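Sulfite reductase [ferredoxin] (Mycobacterium tuberculosis, PDB 1ZJ8) probably reduces sulfite to sulfide with electrons from ferredoxin, using a siroheme and a [4Fe-4S] cluster, for the biosynthesis of sulfur-containing amino acids and cofactors. Local coordinates at residues 79-84 with 99-104; 132-137 with 363-368; 262-267 with 514-519. One frame throughout, in Å; residues are numbered along the deposited sequence.

Interaction 1: residues 79-84 with 99-104; sequences LYTQRE and KLEAKY. With SRM (siroheme), chain E.
Leu100 and Arg83 run alongside each other in the same direction, and methyl CD2 of Leu100 sits over the centre of one guanidinium face, 3.8 Å from Arg83 CZ. Arg83 reaches this place as an extended chain, with CG anti to the backbone N (chi1 -172°); its NH2 is hydrogen-bonded to Tyr87 O and Thr92 OG1, its NH1 to the carbonyl of Cys434, a probable cluster ligand. Gln82 lies beside Tyr104, pointing the same way, with its CG 3.6 Å from Tyr104 CB and its amide plane 55° from the phenol ring; its OE1 accepts from Trp148 N. Thr81 instead crosses Glu101 at about a right angle, OG1 meeting Glu101 CG at 3.4 Å, while the Glu101 carboxylate pairs with Arg71. Three backbone bonds clamp the segments: Gln82 N to Tyr104 O, Ala102 N to Gln82 O (3.0 Å) and Glu84 N to Leu100 O. The Tyr80 ring carries siroheme methyl CMA over its centre, and its CE2 is joined covalently to Cys172 SG. Strand 79-83 is the outer strand of a five-stranded antiparallel sheet, next to 104-109; beyond the corner at Lys103, residues 99-102 also hold its end. It places Tyr80 in the siroheme pocket.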
loop_
_atom_site.group_PDB
_atom_site.type_symbol
_atom_site.label_atom_id
_atom_site.label_comp_id
_atom_site.label_asym_id
_atom_site.label_seq_id
_atom_site.Cartn_x
_atom_site.Cartn_y
_atom_site.Cartn_z
ATOM N N LEU A 79 0.788 -15.559 3.203
ATOM C CA LEU A 79 0.749 -16.508 2.089
ATOM C C LEU A 79 -0.612 -16.433 1.470
ATOM O O LEU A 79 -1.615 -16.781 2.076
ATOM C CB LEU A 79 1.047 -17.922 2.537
ATOM C CG LEU A 79 2.532 -18.110 2.849
ATOM C CD1 LEU A 79 2.730 -19.249 3.838
ATOM C CD2 LEU A 79 3.360 -18.334 1.581
ATOM N N TYR A 80 -0.624 -15.904 0.263
ATOM C CA TYR A 80 -1.819 -15.725 -0.524
ATOM C C TYR A 80 -1.576 -16.615 -1.777
ATOM O O TYR A 80 -0.474 -16.670 -2.332
ATOM C CB TYR A 80 -1.970 -14.216 -0.844
ATOM C CG TYR A 80 -2.994 -13.350 -0.063
ATOM C CD1 TYR A 80 -4.334 -13.360 -0.459
ATOM C CD2 TYR A 80 -2.613 -12.424 0.982
ATOM C CE1 TYR A 80 -5.294 -12.561 0.162
ATOM C CE2 TYR A 80 -3.598 -11.598 1.596
ATOM C CZ TYR A 80 -4.926 -11.693 1.178
ATOM O OH TYR A 80 -5.895 -10.920 1.761
ATOM N N THR A 81 -2.597 -17.362 -2.171
ATOM C CA THR A 81 -2.543 -18.243 -3.340
ATOM C C THR A 81 -2.400 -17.397 -4.634
ATOM O O THR A 81 -3.035 -16.344 -4.739
ATOM C CB THR A 81 -3.840 -19.090 -3.356
ATOM O OG1 THR A 81 -3.557 -20.414 -3.826
ATOM C CG2 THR A 81 -4.954 -18.414 -4.168
ATOM N N GLN A 82 -1.593 -17.817 -5.613
ATOM C CA GLN A 82 -1.464 -17.011 -6.845
ATOM C C GLN A 82 -2.303 -17.545 -8.033
ATOM O O GLN A 82 -2.700 -18.712 -8.051
ATOM C CB GLN A 82 0.020 -16.779 -7.218
ATOM C CG GLN A 82 0.788 -17.935 -7.884
ATOM C CD GLN A 82 2.109 -17.480 -8.564
ATOM O OE1 GLN A 82 3.027 -16.962 -7.913
ATOM N NE2 GLN A 82 2.201 -17.703 -9.878
ATOM N N ARG A 83 -2.565 -16.674 -9.017
ATOM C CA ARG A 83 -3.442 -16.979 -10.175
ATOM C C ARG A 83 -2.787 -17.937 -11.185
ATOM O O ARG A 83 -1.673 -17.685 -11.673
ATOM C CB ARG A 83 -3.862 -15.691 -10.911
ATOM C CG ARG A 83 -4.934 -15.869 -12.030
ATOM C CD ARG A 83 -4.896 -14.711 -13.052
ATOM N NE ARG A 83 -5.997 -14.662 -14.026
ATOM C CZ ARG A 83 -7.239 -14.237 -13.767
ATOM N NH1 ARG A 83 -7.586 -13.876 -12.539
ATOM N NH2 ARG A 83 -8.157 -14.190 -14.734
ATOM N N GLU A 84 -3.497 -19.029 -11.499
ATOM C CA GLU A 84 -3.055 -19.977 -12.526
ATOM C C GLU A 84 -2.977 -19.260 -13.878
ATOM O O GLU A 84 -3.730 -18.299 -14.151
ATOM C CB GLU A 84 -3.999 -21.190 -12.617
ATOM C CG GLU A 84 -3.465 -22.350 -13.456
ATOM C CD GLU A 84 -2.183 -22.912 -12.888
ATOM O OE1 GLU A 84 -2.270 -23.708 -11.943
ATOM O OE2 GLU A 84 -1.090 -22.548 -13.366
ATOM N N LYS A 99 -10.253 -23.360 -10.389
ATOM C CA LYS A 99 -9.484 -23.191 -11.644
ATOM C C LYS A 99 -8.376 -22.150 -11.522
ATOM O O LYS A 99 -7.228 -22.394 -11.907
ATOM C CB LYS A 99 -10.392 -22.751 -12.808
ATOM C CG LYS A 99 -11.170 -23.875 -13.476
ATOM C CD LYS A 99 -10.236 -24.821 -14.233
ATOM C CE LYS A 99 -11.017 -25.934 -14.934
ATOM N NZ LYS A 99 -10.105 -26.826 -15.692
ATOM N N LEU A 100 -8.754 -20.979 -11.004
ATOM C CA LEU A 100 -7.852 -19.833 -10.873
ATOM C C LEU A 100 -6.772 -20.015 -9.798
ATOM O O LEU A 100 -5.777 -19.304 -9.797
ATOM C CB LEU A 100 -8.656 -18.576 -10.574
ATOM C CG LEU A 100 -9.601 -18.143 -11.684
ATOM C CD1 LEU A 100 -10.623 -17.155 -11.143
ATOM C CD2 LEU A 100 -8.828 -17.565 -12.864
ATOM N N GLU A 101 -6.972 -20.968 -8.893
ATOM C CA GLU A 101 -6.046 -21.226 -7.790
ATOM C C GLU A 101 -4.886 -22.126 -8.225
ATOM O O GLU A 101 -5.066 -23.332 -8.358
ATOM C CB GLU A 101 -6.829 -21.895 -6.659
ATOM C CG GLU A 101 -6.060 -22.129 -5.385
ATOM C CD GLU A 101 -6.950 -21.945 -4.163
ATOM O OE1 GLU A 101 -7.214 -22.945 -3.435
ATOM O OE2 GLU A 101 -7.405 -20.789 -3.958
ATOM N N ALA A 102 -3.707 -21.540 -8.436
ATOM C CA ALA A 102 -2.504 -22.297 -8.823
ATOM C C ALA A 102 -1.860 -22.976 -7.630
ATOM O O ALA A 102 -2.288 -22.775 -6.489
ATOM C CB ALA A 102 -1.480 -21.392 -9.498
ATOM N N LYS A 103 -0.815 -23.766 -7.908
ATOM C CA LYS A 103 -0.071 -24.504 -6.869
ATOM C C LYS A 103 1.084 -23.672 -6.312
ATOM O O LYS A 103 1.996 -24.222 -5.673
ATOM C CB LYS A 103 0.481 -25.850 -7.395
ATOM C CG LYS A 103 2.011 -25.862 -7.811
ATOM C CD LYS A 103 2.567 -27.294 -7.899
ATOM C CE LYS A 103 3.919 -27.367 -8.594
ATOM N NZ LYS A 103 5.016 -27.074 -7.649
ATOM N N TYR A 104 1.058 -22.361 -6.556
ATOM C CA TYR A 104 2.134 -21.460 -6.142
ATOM C C TYR A 104 1.575 -20.330 -5.280
ATOM O O TYR A 104 0.377 -20.057 -5.300
ATOM C CB TYR A 104 2.842 -20.906 -7.383
ATOM C CG TYR A 104 3.621 -21.945 -8.176
ATOM C CD1 TYR A 104 4.870 -22.380 -7.739
ATOM C CD2 TYR A 104 3.111 -22.487 -9.364
ATOM C CE1 TYR A 104 5.591 -23.320 -8.449
ATOM C CE2 TYR A 104 3.820 -23.438 -10.087
ATOM C CZ TYR A 104 5.066 -23.852 -9.627
ATOM O OH TYR A 104 5.823 -24.788 -10.322
HETATM FE FE SRM E . -4.438 -5.005 -1.610
HETATM C CHA SRM E . -6.436 -7.749 -1.996
HETATM C CHB SRM E . -2.312 -6.253 -3.878
HETATM C CHC SRM E . -2.515 -2.410 -1.204
HETATM C CHD SRM E . -7.237 -3.009 -1.269
HETATM N NA SRM E . -4.286 -6.754 -2.567
HETATM C C1A SRM E . -5.124 -7.812 -2.512
HETATM C C2A SRM E . -4.537 -9.078 -3.056
HETATM C CMA SRM E . -4.008 -9.911 -1.928
HETATM C CDA SRM E . -5.480 -9.811 -3.969
HETATM C CEA SRM E . -6.191 -11.031 -3.477
HETATM O O3A SRM E . -6.973 -10.919 -2.527
HETATM O O4A SRM E . -5.999 -12.138 -4.002
HETATM C C3A SRM E . -3.429 -8.523 -3.884
HETATM C CAA SRM E . -2.172 -9.325 -3.856
HETATM C CBA SRM E . -2.341 -10.278 -5.009
HETATM C CCA SRM E . -1.021 -10.612 -5.624
HETATM O O1A SRM E . -0.172 -9.704 -5.762
HETATM O O2A SRM E . -0.803 -11.801 -5.961
HETATM C C4A SRM E . -3.315 -7.113 -3.414
HETATM N NB SRM E . -2.658 -4.527 -2.297
HETATM C C1B SRM E . -1.865 -5.132 -3.183
HETATM C C2B SRM E . -0.498 -4.526 -3.334
HETATM C CMB SRM E . 0.612 -5.527 -3.491
HETATM C CDB SRM E . -0.527 -3.665 -4.552
HETATM C CEB SRM E . 0.719 -2.952 -4.939
HETATM O O3B SRM E . 1.360 -3.234 -5.975
HETATM O O4B SRM E . 1.105 -2.064 -4.180
HETATM C C3B SRM E . -0.459 -3.694 -2.070
HETATM C CAB SRM E . 0.057 -4.500 -0.907
HETATM C CBB SRM E . 0.659 -3.632 0.154
HETATM C CCB SRM E . 0.948 -4.441 1.386
HETATM O O1B SRM E . 2.093 -4.800 1.649
HETATM O O2B SRM E . 0.056 -4.737 2.174
HETATM C C4B SRM E . -1.933 -3.518 -1.823
HETATM N NC SRM E . -4.798 -3.115 -1.426
HETATM C C1C SRM E . -3.879 -2.190 -1.081
HETATM C C2C SRM E . -4.396 -0.907 -0.968
HETATM C CDC SRM E . -3.686 0.402 -0.866
HETATM C CEC SRM E . -3.247 0.940 0.439
HETATM O O3C SRM E . -3.301 0.222 1.464
HETATM O O4C SRM E . -2.855 2.116 0.430
HETATM C C3C SRM E . -5.741 -1.113 -1.044
HETATM C CAC SRM E . -6.660 0.061 -0.941
HETATM C CBC SRM E . -6.832 0.783 0.379
HETATM C CCC SRM E . -7.790 -0.011 1.250
HETATM O O1C SRM E . -7.438 -1.114 1.748
HETATM O O2C SRM E . -8.938 0.475 1.418
HETATM C C4C SRM E . -5.965 -2.450 -1.251
HETATM N ND SRM E . -6.403 -5.367 -1.290
HETATM C C1D SRM E . -7.339 -4.408 -1.373
HETATM C C2D SRM E . -8.588 -5.010 -1.616
HETATM C CAD SRM E . -9.898 -4.391 -1.162
HETATM C CBD SRM E . -10.444 -4.772 0.178
HETATM C CCD SRM E . -11.660 -4.129 0.783
HETATM O O1D SRM E . -11.484 -3.463 1.828
HETATM O O2D SRM E . -12.798 -4.255 0.258
HETATM C C3D SRM E . -8.362 -6.374 -1.675
HETATM C CDD SRM E . -9.409 -7.435 -1.470
HETATM C CED SRM E . -9.939 -7.816 -0.105
HETATM O O3D SRM E . -9.376 -7.449 0.927
HETATM O O4D SRM E . -10.958 -8.511 0.015
HETATM C C4D SRM E . -7.007 -6.581 -1.470
#

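Interaction 2: residues 132-137 with 363-368; sequences ARDTAD and RVSGTI
The carboxylate of Asp137 meets the guanidinium of Arg363 at its edge, side-on, with the two planes turned 37° apart. NE donates to Asp137 OD1, which lies in the guanidinium plane, and NH2 donates to Asp137 OD2 at 2.9 Å, tilted from that plane; both oxygens are met on their syn sides, giving a two-pronged salt bridge. Here a loose, weakly bonded antiparallel pairing between the two ferredoxin-like half domains leads into an N-capped helix, since strand 363-365 borders strand 135-138 and helix 366-379 follows directly. Arg363 folds back to the carboxylate by bends at chi2 and chi3, so that its side chain lies beside that of Asp137. Weak, long ion pairs extend the charge cluster, from Asp137 to Arg442 and from Arg363 to Glu432. Between the strands, Val364 N donates to Ala136 O at 3.0 Å, while Val364 CG2 approaches Ala136 CB on the side of the sheet where Leu369 packs against both residues.

The Asp134 carboxylate, on a type I' turn, serves the start of the helix. OD1 takes the N-H of Thr367 at 3.1 Å and is also hydrogen-bonded to Thr129 OG1. Such a negative group at a helix N-terminus would probably be favoured by the helix dipole. Ser365, at the N-cap, places OG between its backbone N and carbonyl carbon (chi1 62°), from where it accepts a weak capping bond from Ile368 N. The Thr367 hydroxyl completes the grip, OG1 donating to Asp134 OD2 at 3.0 Å, 26° out of the carboxylate plane.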
loop_
_atom_site.group_PDB
_atom_site.type_symbol
_atom_site.label_atom_id
_atom_site.label_comp_id
_atom_site.label_asym_id
_atom_site.label_seq_id
_atom_site.Cartn_x
_atom_site.Cartn_y
_atom_site.Cartn_z
ATOM N N ALA A 132 11.963 -17.609 -5.650
ATOM C CA ALA A 132 10.807 -16.902 -6.236
ATOM C C ALA A 132 10.949 -16.649 -7.733
ATOM O O ALA A 132 10.180 -15.880 -8.305
ATOM C CB ALA A 132 10.536 -15.578 -5.481
ATOM N N ARG A 133 11.902 -17.324 -8.369
ATOM C CA ARG A 133 12.212 -17.125 -9.786
ATOM C C ARG A 133 12.633 -15.685 -10.071
ATOM O O ARG A 133 12.443 -15.177 -11.180
ATOM C CB ARG A 133 11.043 -17.564 -10.676
ATOM C CG ARG A 133 10.543 -19.013 -10.404
ATOM C CD ARG A 133 9.627 -19.525 -11.528
ATOM N NE ARG A 133 8.727 -20.605 -11.110
ATOM C CZ ARG A 133 8.140 -21.484 -11.938
ATOM N NH1 ARG A 133 8.351 -21.456 -13.258
ATOM N NH2 ARG A 133 7.325 -22.416 -11.446
ATOM N N ASP A 134 13.245 -15.063 -9.055
ATOM C CA ASP A 134 13.791 -13.693 -9.111
ATOM C C ASP A 134 12.699 -12.606 -9.142
ATOM O O ASP A 134 12.986 -11.442 -9.412
ATOM C CB ASP A 134 14.784 -13.526 -10.270
ATOM C CG ASP A 134 15.997 -12.668 -9.892
ATOM O OD1 ASP A 134 16.550 -12.852 -8.771
ATOM O OD2 ASP A 134 16.422 -11.817 -10.722
ATOM N N THR A 135 11.456 -12.980 -8.847
ATOM C CA THR A 135 10.399 -12.004 -8.675
ATOM C C THR A 135 10.596 -11.262 -7.348
ATOM O O THR A 135 10.867 -11.873 -6.309
ATOM C CB THR A 135 8.982 -12.671 -8.688
ATOM O OG1 THR A 135 8.867 -13.623 -7.613
ATOM C CG2 THR A 135 8.727 -13.358 -10.023
ATOM N N ALA A 136 10.442 -9.943 -7.407
ATOM C CA ALA A 136 10.454 -9.088 -6.226
ATOM C C ALA A 136 9.826 -7.753 -6.596
ATOM O O ALA A 136 10.359 -7.047 -7.439
ATOM C CB ALA A 136 11.875 -8.884 -5.764
ATOM N N ASP A 137 8.681 -7.432 -5.999
ATOM C CA ASP A 137 7.967 -6.188 -6.310
ATOM C C ASP A 137 7.686 -5.394 -5.035
ATOM O O ASP A 137 7.148 -5.950 -4.070
ATOM C CB ASP A 137 6.660 -6.483 -7.041
ATOM C CG ASP A 137 6.877 -7.196 -8.374
ATOM O OD1 ASP A 137 7.934 -6.946 -9.015
ATOM O OD2 ASP A 137 5.994 -8.012 -8.776
ATOM N N ARG A 363 8.450 -2.612 -9.610
ATOM C CA ARG A 363 9.034 -3.845 -10.157
ATOM C C ARG A 363 10.537 -3.845 -10.098
ATOM O O ARG A 363 11.170 -3.051 -10.784
ATOM C CB ARG A 363 8.612 -4.052 -11.616
ATOM C CG ARG A 363 9.399 -5.187 -12.328
ATOM C CD ARG A 363 8.523 -6.162 -13.092
ATOM N NE ARG A 363 7.792 -7.021 -12.168
ATOM C CZ ARG A 363 6.794 -7.829 -12.528
ATOM N NH1 ARG A 363 6.432 -7.923 -13.806
ATOM N NH2 ARG A 363 6.150 -8.545 -11.607
ATOM N N VAL A 364 11.096 -4.737 -9.289
ATOM C CA VAL A 364 12.539 -4.983 -9.250
ATOM C C VAL A 364 12.773 -6.506 -9.373
ATOM O O VAL A 364 12.063 -7.168 -10.134
ATOM C CB VAL A 364 13.238 -4.343 -7.970
ATOM C CG1 VAL A 364 13.197 -2.807 -8.015
ATOM C CG2 VAL A 364 12.624 -4.842 -6.653
ATOM N N SER A 365 13.761 -7.058 -8.659
ATOM C CA SER A 365 14.102 -8.481 -8.718
ATOM C C SER A 365 15.171 -8.816 -7.671
ATOM O O SER A 365 15.843 -7.932 -7.113
ATOM C CB SER A 365 14.589 -8.905 -10.124
ATOM O OG SER A 365 15.781 -8.233 -10.543
ATOM N N GLY A 366 15.326 -10.113 -7.414
ATOM C CA GLY A 366 16.312 -10.614 -6.463
ATOM C C GLY A 366 17.652 -10.043 -6.833
ATOM O O GLY A 366 18.290 -9.393 -6.014
ATOM N N THR A 367 18.054 -10.264 -8.084
ATOM C CA THR A 367 19.328 -9.763 -8.602
ATOM C C THR A 367 19.503 -8.293 -8.338
ATOM O O THR A 367 20.627 -7.857 -8.036
ATOM C CB THR A 367 19.449 -9.936 -10.124
ATOM O OG1 THR A 367 19.368 -11.325 -10.434
ATOM C CG2 THR A 367 20.774 -9.381 -10.653
ATOM N N ILE A 368 18.421 -7.520 -8.481
ATOM C CA ILE A 368 18.514 -6.075 -8.285
ATOM C C ILE A 368 18.670 -5.713 -6.809
ATOM O O ILE A 368 19.521 -4.887 -6.452
ATOM C CB ILE A 368 17.338 -5.323 -8.911
ATOM C CG1 ILE A 368 17.547 -5.257 -10.422
ATOM C CG2 ILE A 368 17.244 -3.886 -8.347
ATOM C CD1 ILE A 368 16.384 -4.677 -11.174
#

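Interaction 3: residues 262-267 with 514-519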
loop_
_atom_site.group_PDB
_atom_site.type_symbol
_atom_site.label_atom_id
_atom_site.label_comp_id
_atom_site.label_asym_id
_atom_site.label_seq_id
_atom_site.Cartn_x
_atom_site.Cartn_y
_atom_site.Cartn_z
ATOM N N PRO A 262 -15.239 4.437 -1.449
ATOM C CA PRO A 262 -14.135 5.203 -0.871
ATOM C C PRO A 262 -14.581 6.191 0.189
ATOM O O PRO A 262 -15.662 6.743 0.081
ATOM C CB PRO A 262 -13.581 5.969 -2.081
ATOM C CG PRO A 262 -14.759 6.192 -2.939
ATOM C CD PRO A 262 -15.600 4.940 -2.789
ATOM N N MET A 263 -13.727 6.425 1.182
ATOM C CA MET A 263 -14.020 7.358 2.274
ATOM C C MET A 263 -12.725 7.892 2.910
ATOM O O MET A 263 -11.842 7.110 3.304
ATOM C CB MET A 263 -14.831 6.670 3.370
ATOM C CG MET A 263 -16.239 6.248 2.997
ATOM S SD MET A 263 -17.125 5.485 4.397
ATOM C CE MET A 263 -16.928 6.797 5.653
ATOM N N LEU A 264 -12.631 9.216 3.028
ATOM C CA LEU A 264 -11.498 9.854 3.702
ATOM C C LEU A 264 -11.554 9.676 5.227
ATOM O O LEU A 264 -12.568 9.963 5.868
ATOM C CB LEU A 264 -11.450 11.355 3.380
ATOM C CG LEU A 264 -11.197 11.764 1.934
ATOM C CD1 LEU A 264 -11.340 13.266 1.789
ATOM C CD2 LEU A 264 -9.831 11.287 1.471
ATOM N N ALA A 265 -10.451 9.228 5.807
ATOM C CA ALA A 265 -10.311 9.229 7.256
ATOM C C ALA A 265 -10.375 10.666 7.772
ATOM O O ALA A 265 -9.992 11.608 7.080
ATOM C CB ALA A 265 -9.002 8.535 7.691
ATOM N N GLN A 266 -10.883 10.807 8.999
ATOM C CA GLN A 266 -11.239 12.109 9.577
ATOM C C GLN A 266 -10.580 12.322 10.945
ATOM O O GLN A 266 -10.423 11.386 11.719
ATOM C CB GLN A 266 -12.752 12.196 9.730
ATOM C CG GLN A 266 -13.528 11.532 8.590
ATOM C CD GLN A 266 -14.970 11.308 8.956
ATOM O OE1 GLN A 266 -15.740 12.269 9.143
ATOM N NE2 GLN A 266 -15.347 10.029 9.094
ATOM N N ARG A 267 -10.226 13.570 11.228
ATOM C CA ARG A 267 -9.587 13.943 12.471
ATOM C C ARG A 267 -10.460 13.675 13.693
ATOM O O ARG A 267 -11.584 14.142 13.793
ATOM C CB ARG A 267 -9.255 15.434 12.454
ATOM C CG ARG A 267 -8.299 15.833 11.359
ATOM C CD ARG A 267 -7.530 17.091 11.686
ATOM N NE ARG A 267 -6.977 17.047 13.047
ATOM C CZ ARG A 267 -7.361 17.827 14.061
ATOM N NH1 ARG A 267 -8.324 18.723 13.912
ATOM N NH2 ARG A 267 -6.789 17.699 15.249
ATOM N N LEU A 514 -4.157 18.935 0.417
ATOM C CA LEU A 514 -5.098 20.062 0.511
ATOM C C LEU A 514 -6.394 19.783 -0.253
ATOM O O LEU A 514 -6.361 19.446 -1.441
ATOM C CB LEU A 514 -4.477 21.364 -0.003
ATOM C CG LEU A 514 -5.348 22.605 0.212
ATOM C CD1 LEU A 514 -5.965 22.658 1.636
ATOM C CD2 LEU A 514 -4.514 23.867 -0.079
ATOM N N ASP A 515 -7.521 19.926 0.447
ATOM C CA ASP A 515 -8.858 19.631 -0.098
ATOM C C ASP A 515 -8.894 18.268 -0.777
ATOM O O ASP A 515 -9.321 18.133 -1.936
ATOM C CB ASP A 515 -9.302 20.715 -1.076
ATOM C CG ASP A 515 -9.244 22.101 -0.471
ATOM O OD1 ASP A 515 -9.463 22.240 0.759
ATOM O OD2 ASP A 515 -8.975 23.058 -1.233
ATOM N N ALA A 516 -8.428 17.260 -0.039
ATOM C CA ALA A 516 -8.422 15.885 -0.518
ATOM C C ALA A 516 -9.824 15.524 -0.983
ATOM O O ALA A 516 -10.806 15.761 -0.279
ATOM C CB ALA A 516 -7.979 14.937 0.580
ATOM N N GLY A 517 -9.909 14.979 -2.186
ATOM C CA GLY A 517 -11.173 14.541 -2.742
ATOM C C GLY A 517 -10.900 13.487 -3.781
ATOM O O GLY A 517 -9.781 13.378 -4.295
ATOM N N PHE A 518 -11.921 12.710 -4.101
ATOM C CA PHE A 518 -11.768 11.639 -5.077
ATOM C C PHE A 518 -11.949 12.162 -6.494
ATOM O O PHE A 518 -12.389 13.299 -6.703
ATOM C CB PHE A 518 -12.716 10.499 -4.754
ATOM C CG PHE A 518 -12.573 10.017 -3.352
ATOM C CD1 PHE A 518 -11.396 9.396 -2.946
ATOM C CD2 PHE A 518 -13.586 10.234 -2.418
ATOM C CE1 PHE A 518 -11.237 8.965 -1.643
ATOM C CE2 PHE A 518 -13.443 9.815 -1.110
ATOM C CZ PHE A 518 -12.265 9.174 -0.713
ATOM N N GLY A 519 -11.559 11.339 -7.463
ATOM C CA GLY A 519 -11.637 11.713 -8.871
ATOM C C GLY A 519 -13.044 11.506 -9.388
ATOM O O GLY A 519 -13.797 10.717 -8.816
#
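Phe518 and Leu264 each set CG anti to the carbonyl carbon (chi1 -54° and -65°), and from chains running in nearly opposite directions the two side chains lie alongside each other, pointing opposite ways. The Phe518 ring thereby reaches the backbone of 262-264. Over one of its faces comes Pro262, whose CB stands 3.8 Å from the ring centroid and 14° off the ring normal, a CH-pi contact made by the pyrrolidine ring. The tip of the phenyl group also meets the main chain: Phe518 CZ is 3.6 Å from Met263 N, and Leu264 N lies at the ring edge, near its plane. Leu264 also touches the end of the ring, with CG 3.9 Å from Phe518 CZ and CD2 near Phe518 CE1.

The other branch of the leucine turns to the neighbouring part of the loop. Leu264 CD1 lies 3.9 Å from Ala516 CB and also touches the carbonyl oxygen of Ala516. One leucine side chain thus bridges the methyl of Ala516 and the ring of Phe518, two residues that both direct their CB atoms at segment 262-267. Phe518 is packed further by Leu258, Gln482 and Ile483.

The contact joins the two 4Fe-4S-family regions of the chain: 262-267 leads into strand 266-272 of the six-stranded mixed sheet, and 514-519 is in the loop between strands 500-508 and 520-528 of the five-stranded one. No hydrogen bond crosses between these segments, so the contact probably rests on dispersion, the CH-pi contact and a partial shielding of apolar groups from water.

Interactions 1 and 2 occupy the two borders of one five-stranded antiparallel sheet, with strand 79-83 at one edge and 363-365 at the other. Their centres are 19 Å apart, yet they touch where Tyr104 OH comes 3.0 Å from Arg133 NH2. Interaction 3 lies on the opposite side of the chain's centre from both, its centre 34 Å from each of theirs. The siroheme sits between these groups: interaction 1 contributes Tyr80 directly to its pocket, the Asp137 side chain of interaction 2 is about 6 Å away, and the Pro262 side chain of interaction 3 about 8 Å. The iron-sulfur cluster is about 8 Å from Arg83 and 10 Å from Asp137, measured from their side chains.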